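Local coordinates for phosphoinositol-specific phospholipase C (Pseudomonas sp., PDB 5FYP), which probably cleaves phosphoinositide lipids at their phosphodiester linkage, in a reaction that depends on calcium, at residues 150-155 and 160-165; 164-169 and 223-228. One frame throughout, in Å; residues are numbered along the deposited sequence.

Contact 1. Residues 150-155 and 160-165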
loop_
_atom_site.group_PDB
_atom_site.type_symbol
_atom_site.label_atom_id
_atom_site.label_comp_id
_atom_site.label_asym_id
_atom_site.label_seq_id
_atom_site.Cartn_x
_atom_site.Cartn_y
_atom_site.Cartn_z
ATOM N N THR A 150 3.164 1.449 -11.044
ATOM C CA THR A 150 3.129 0.009 -10.827
ATOM C C THR A 150 4.533 -0.587 -10.726
ATOM O O THR A 150 5.528 0.079 -11.020
ATOM C CB THR A 150 2.413 -0.670 -11.980
ATOM O OG1 THR A 150 3.266 -0.570 -13.139
ATOM C CG2 THR A 150 1.042 -0.043 -12.259
ATOM N N PRO A 151 4.620 -1.871 -10.368
ATOM C CA PRO A 151 5.945 -2.512 -10.308
ATOM C C PRO A 151 6.753 -2.417 -11.599
ATOM O O PRO A 151 7.944 -2.131 -11.562
ATOM C CB PRO A 151 5.606 -3.935 -9.904
ATOM C CG PRO A 151 4.363 -3.822 -9.062
ATOM C CD PRO A 151 3.585 -2.718 -9.742
ATOM N N GLN A 152 6.122 -2.635 -12.740
ATOM C CA GLN A 152 6.858 -2.488 -13.988
ATOM C C GLN A 152 7.391 -1.067 -14.190
ATOM O O GLN A 152 8.459 -0.874 -14.754
ATOM C CB GLN A 152 5.972 -2.882 -15.148
ATOM C CG GLN A 152 6.616 -2.718 -16.517
ATOM C CD GLN A 152 7.820 -3.610 -16.699
ATOM O OE1 GLN A 152 7.662 -4.802 -16.853
ATOM N NE2 GLN A 152 9.019 -3.038 -16.720
ATOM N N ASP A 153 6.631 -0.064 -13.763
ATOM C CA ASP A 153 7.110 1.306 -13.872
ATOM C C ASP A 153 8.381 1.499 -13.063
ATOM O O ASP A 153 9.330 2.153 -13.496
ATOM C CB ASP A 153 6.030 2.274 -13.433
ATOM C CG ASP A 153 4.762 2.141 -14.259
ATOM O OD1 ASP A 153 4.842 1.856 -15.489
ATOM O OD2 ASP A 153 3.666 2.383 -13.688
ATOM N N LEU A 154 8.406 0.948 -11.841
ATOM C CA LEU A 154 9.589 1.024 -11.004
ATOM C C LEU A 154 10.746 0.273 -11.636
ATOM O O LEU A 154 11.879 0.738 -11.654
ATOM C CB LEU A 154 9.275 0.485 -9.624
ATOM C CG LEU A 154 10.463 0.486 -8.645
ATOM C CD1 LEU A 154 11.022 1.868 -8.385
ATOM C CD2 LEU A 154 10.016 -0.182 -7.360
ATOM N N ALA A 155 10.457 -0.905 -12.168
ATOM C CA ALA A 155 11.479 -1.737 -12.813
ATOM C C ALA A 155 12.141 -1.002 -13.971
ATOM O O ALA A 155 13.373 -0.961 -14.085
ATOM C CB ALA A 155 10.867 -3.049 -13.255
ATOM N N SER A 160 15.654 -2.676 -14.526
ATOM C CA SER A 160 15.509 -4.077 -14.145
ATOM C C SER A 160 14.298 -4.694 -14.842
ATOM O O SER A 160 13.326 -3.999 -15.134
ATOM C CB SER A 160 15.307 -4.152 -12.628
ATOM O OG SER A 160 15.152 -5.486 -12.146
ATOM N N GLY A 161 14.294 -6.030 -14.960
ATOM C CA GLY A 161 13.037 -6.731 -15.138
ATOM C C GLY A 161 12.176 -6.640 -13.888
ATOM O O GLY A 161 12.703 -6.561 -12.767
ATOM N N ALA A 162 10.856 -6.621 -14.048
ATOM C CA ALA A 162 9.955 -6.523 -12.869
ATOM C C ALA A 162 10.145 -7.717 -11.933
ATOM O O ALA A 162 10.044 -7.586 -10.722
ATOM C CB ALA A 162 8.499 -6.395 -13.275
ATOM N N GLY A 163 10.445 -8.892 -12.504
ATOM C CA GLY A 163 10.691 -10.109 -11.750
ATOM C C GLY A 163 12.026 -10.183 -11.063
ATOM O O GLY A 163 12.317 -11.204 -10.433
ATOM N N ALA A 164 12.811 -9.118 -11.132
ATOM C CA ALA A 164 14.075 -9.004 -10.424
ATOM C C ALA A 164 14.166 -7.730 -9.593
ATOM O O ALA A 164 15.253 -7.343 -9.141
ATOM C CB ALA A 164 15.263 -9.098 -11.399
ATOM N N LEU A 165 13.028 -7.075 -9.363
ATOM C CA LEU A 165 12.997 -5.908 -8.471
ATOM C C LEU A 165 13.597 -6.231 -7.113
ATOM O O LEU A 165 14.287 -5.397 -6.505
ATOM C CB LEU A 165 11.563 -5.439 -8.239
ATOM C CG LEU A 165 10.972 -4.601 -9.371
ATOM C CD1 LEU A 165 9.474 -4.469 -9.173
ATOM C CD2 LEU A 165 11.648 -3.240 -9.418
HETATM O O HOH W 1 9.757 -6.655 -16.670
#
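Pro151, Leu154 and Ala155 of helix 151-158 take Leu165 and Ala162 against one flank in a local, largely apolar contact, made where the chain turns back on the helix it has just left. Ala155 and Leu165 bury the most surface. With its CG swung beside its own backbone N (chi1 -79°), Leu165 sends one methyl to each end of the patch: CD2 lies 3.7 Å from Ala155 CA and also meets Leu154 CG at 4.0 Å, while CD1 reaches Pro151 CB at 4.0 Å. Ala155 CB fits close in beside the returning chain, 3.6 Å from Ala162 CA. Strand 210-211 backs the same helix through Phe210, which touches Pro151 and Leu154.

Two polar links hold the edges. Ser160 N gives a nearly straight bond (169°) to Ala155 O at 2.9 Å. A water bridges the other edge, donating to Gln152 OE1 and accepting from Ala162 N, each at 2.8 Å, while Gln152 NE2 is bonded to Thr156. The turn is thus held by methyl packing at its centre together with one direct backbone bond and one water-mediated bond, which satisfy the N-H groups of Ser160 and Ala162.

Contact 2. Residues 164-169 and 223-228; sequences ALQGNL and GKVSGM
Gln166 reaches across to Gly223 with its side-chain amide, and this single bond carries the contact. NE2 donates to Gly223 O at 2.9 Å, almost straight (167°), meeting the oxygen in the carbonyl plane on a lone pair. The acceptor in turn lies only 7° out of the Gln166 amide plane; each partner thus sits in the other's plane, although the two planes are turned nearly at right angles to one another. NE2 also makes a weak bond to Ile221 O, so the amide spans the end of helix 219-222 and the glycine that leaves it. The reach comes from a chain stretched out from the helix, with CG opposite the backbone N across the first torsion (chi1 -177°) and CD carried straight on beyond it. Val225 adds a methyl beside the amide, CG2 to Gln166 NE2 being 3.9 Å.

Further out, Ser233 touches the Gln166 side chain and also accepts from Val225 N, so it bears on both partners. The backbone of Gln166 is bonded to Gly234 and, through its O, to His257 NE2. Replacing Gln166 with an alanine would probably leave Gly223 O without this donor and open a gap beside Val225.

On the other segment the loop is braced within itself. Lys224 NZ folds back onto Met228 O at 2.9 Å, and Met228 N bonds to Val225 O at 3.0 Å. Ser226 is held by Asn219, Asp220 and Asn193, while Met228 packs on helix 193-203. Residues Val225 to Met228 form a type II beta turn, with Gly227 at its third position adopting the positive phi typical of that turn. The arrangement is that of a side-chain amide donating to backbone carbonyls at the C-terminal end of helix 219-222, tying helix 165-168 to the loop that leads into helix 230-233 within a TIM-barrel-type domain.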
loop_
_atom_site.group_PDB
_atom_site.type_symbol
_atom_site.label_atom_id
_atom_site.label_comp_id
_atom_site.label_asym_id
_atom_site.label_seq_id
_atom_site.Cartn_x
_atom_site.Cartn_y
_atom_site.Cartn_z
ATOM N N ALA A 164 12.811 -9.118 -11.132
ATOM C CA ALA A 164 14.075 -9.004 -10.424
ATOM C C ALA A 164 14.166 -7.730 -9.593
ATOM O O ALA A 164 15.253 -7.343 -9.141
ATOM C CB ALA A 164 15.263 -9.098 -11.399
ATOM N N LEU A 165 13.028 -7.075 -9.363
ATOM C CA LEU A 165 12.997 -5.908 -8.471
ATOM C C LEU A 165 13.597 -6.231 -7.113
ATOM O O LEU A 165 14.287 -5.397 -6.505
ATOM C CB LEU A 165 11.563 -5.439 -8.239
ATOM C CG LEU A 165 10.972 -4.601 -9.371
ATOM C CD1 LEU A 165 9.474 -4.469 -9.173
ATOM C CD2 LEU A 165 11.648 -3.240 -9.418
ATOM N N GLN A 166 13.299 -7.423 -6.596
ATOM C CA GLN A 166 13.634 -7.730 -5.206
ATOM C C GLN A 166 15.078 -7.406 -4.886
ATOM O O GLN A 166 15.381 -6.708 -3.910
ATOM C CB GLN A 166 13.327 -9.199 -4.952
ATOM C CG GLN A 166 13.572 -9.615 -3.524
ATOM C CD GLN A 166 13.496 -11.112 -3.314
ATOM O OE1 GLN A 166 13.924 -11.910 -4.166
ATOM N NE2 GLN A 166 13.006 -11.513 -2.171
ATOM N N GLY A 167 15.963 -7.969 -5.692
ATOM C CA GLY A 167 17.397 -7.764 -5.508
ATOM C C GLY A 167 17.966 -6.582 -6.258
ATOM O O GLY A 167 18.946 -5.968 -5.796
ATOM N N ASN A 168 17.403 -6.233 -7.410
ATOM C CA ASN A 168 17.959 -5.118 -8.179
ATOM C C ASN A 168 17.681 -3.757 -7.580
ATOM O O ASN A 168 18.392 -2.801 -7.871
ATOM C CB ASN A 168 17.540 -5.200 -9.633
ATOM C CG ASN A 168 18.188 -6.371 -10.359
ATOM O OD1 ASN A 168 19.182 -6.922 -9.910
ATOM N ND2 ASN A 168 17.667 -6.698 -11.510
ATOM N N LEU A 169 16.695 -3.671 -6.693
ATOM C CA LEU A 169 16.465 -2.405 -5.980
ATOM C C LEU A 169 17.571 -2.015 -5.033
ATOM O O LEU A 169 17.694 -0.838 -4.709
ATOM C CB LEU A 169 15.140 -2.429 -5.234
ATOM C CG LEU A 169 13.925 -2.152 -6.141
ATOM C CD1 LEU A 169 12.641 -2.595 -5.458
ATOM C CD2 LEU A 169 13.846 -0.684 -6.474
ATOM N N GLY A 223 15.369 -13.087 -0.403
ATOM C CA GLY A 223 15.487 -14.475 -0.815
ATOM C C GLY A 223 14.159 -15.056 -1.235
ATOM O O GLY A 223 13.284 -14.330 -1.724
ATOM N N LYS A 224 14.023 -16.357 -1.075
ATOM C CA LYS A 224 12.732 -17.007 -1.279
ATOM C C LYS A 224 11.867 -16.635 -0.069
ATOM O O LYS A 224 12.142 -17.045 1.062
ATOM C CB LYS A 224 12.843 -18.521 -1.412
ATOM C CG LYS A 224 11.468 -19.170 -1.589
ATOM C CD LYS A 224 11.450 -20.652 -1.304
ATOM C CE LYS A 224 10.032 -21.191 -1.135
ATOM N NZ LYS A 224 9.239 -20.487 -0.052
ATOM N N VAL A 225 10.866 -15.806 -0.332
ATOM C CA VAL A 225 10.012 -15.290 0.732
ATOM C C VAL A 225 9.180 -16.434 1.305
ATOM O O VAL A 225 8.694 -17.296 0.565
ATOM C CB VAL A 225 9.116 -14.189 0.142
ATOM C CG1 VAL A 225 8.100 -13.679 1.146
ATOM C CG2 VAL A 225 9.948 -13.035 -0.389
ATOM N N SER A 226 9.002 -16.441 2.624
ATOM C CA SER A 226 8.185 -17.450 3.270
ATOM C C SER A 226 6.803 -17.483 2.645
ATOM O O SER A 226 6.167 -16.443 2.438
ATOM C CB SER A 226 8.033 -17.115 4.747
ATOM O OG SER A 226 9.306 -16.997 5.357
ATOM N N GLY A 227 6.345 -18.678 2.280
ATOM C CA GLY A 227 5.040 -18.835 1.701
ATOM C C GLY A 227 4.906 -18.483 0.234
ATOM O O GLY A 227 3.790 -18.524 -0.295
ATOM N N MET A 228 6.006 -18.112 -0.437
ATOM C CA MET A 228 5.967 -17.729 -1.850
ATOM C C MET A 228 6.937 -18.557 -2.653
ATOM O O MET A 228 7.953 -19.063 -2.168
ATOM C CB MET A 228 6.271 -16.248 -2.071
ATOM C CG MET A 228 5.445 -15.326 -1.156
ATOM S SD MET A 228 4.995 -13.749 -1.905
ATOM C CE MET A 228 6.600 -13.175 -2.411
#

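Contact 1 and contact 2 follow one another along the chain and share Ala164 and Leu165, so the chain passes from the turn after helix 151-158 straight into helix 165-168. Their centres lie 12 Å apart, on the same side of the chain's centre. Direct touches tie them further: Ser160 OG to Asn168 ND2 at 2.9 Å, a probable hydrogen bond, and Leu154 CD2 packed on Leu169 CD2. Contact 1 is local, whereas contact 2 jumps over strands 184-189 and 210-211 and helix 193-203 to the loop after helix 219-222. Helix 165-168 therefore links neighbouring and distant parts of the calcium-dependent phospholipase C domain, which is of the TIM-barrel type.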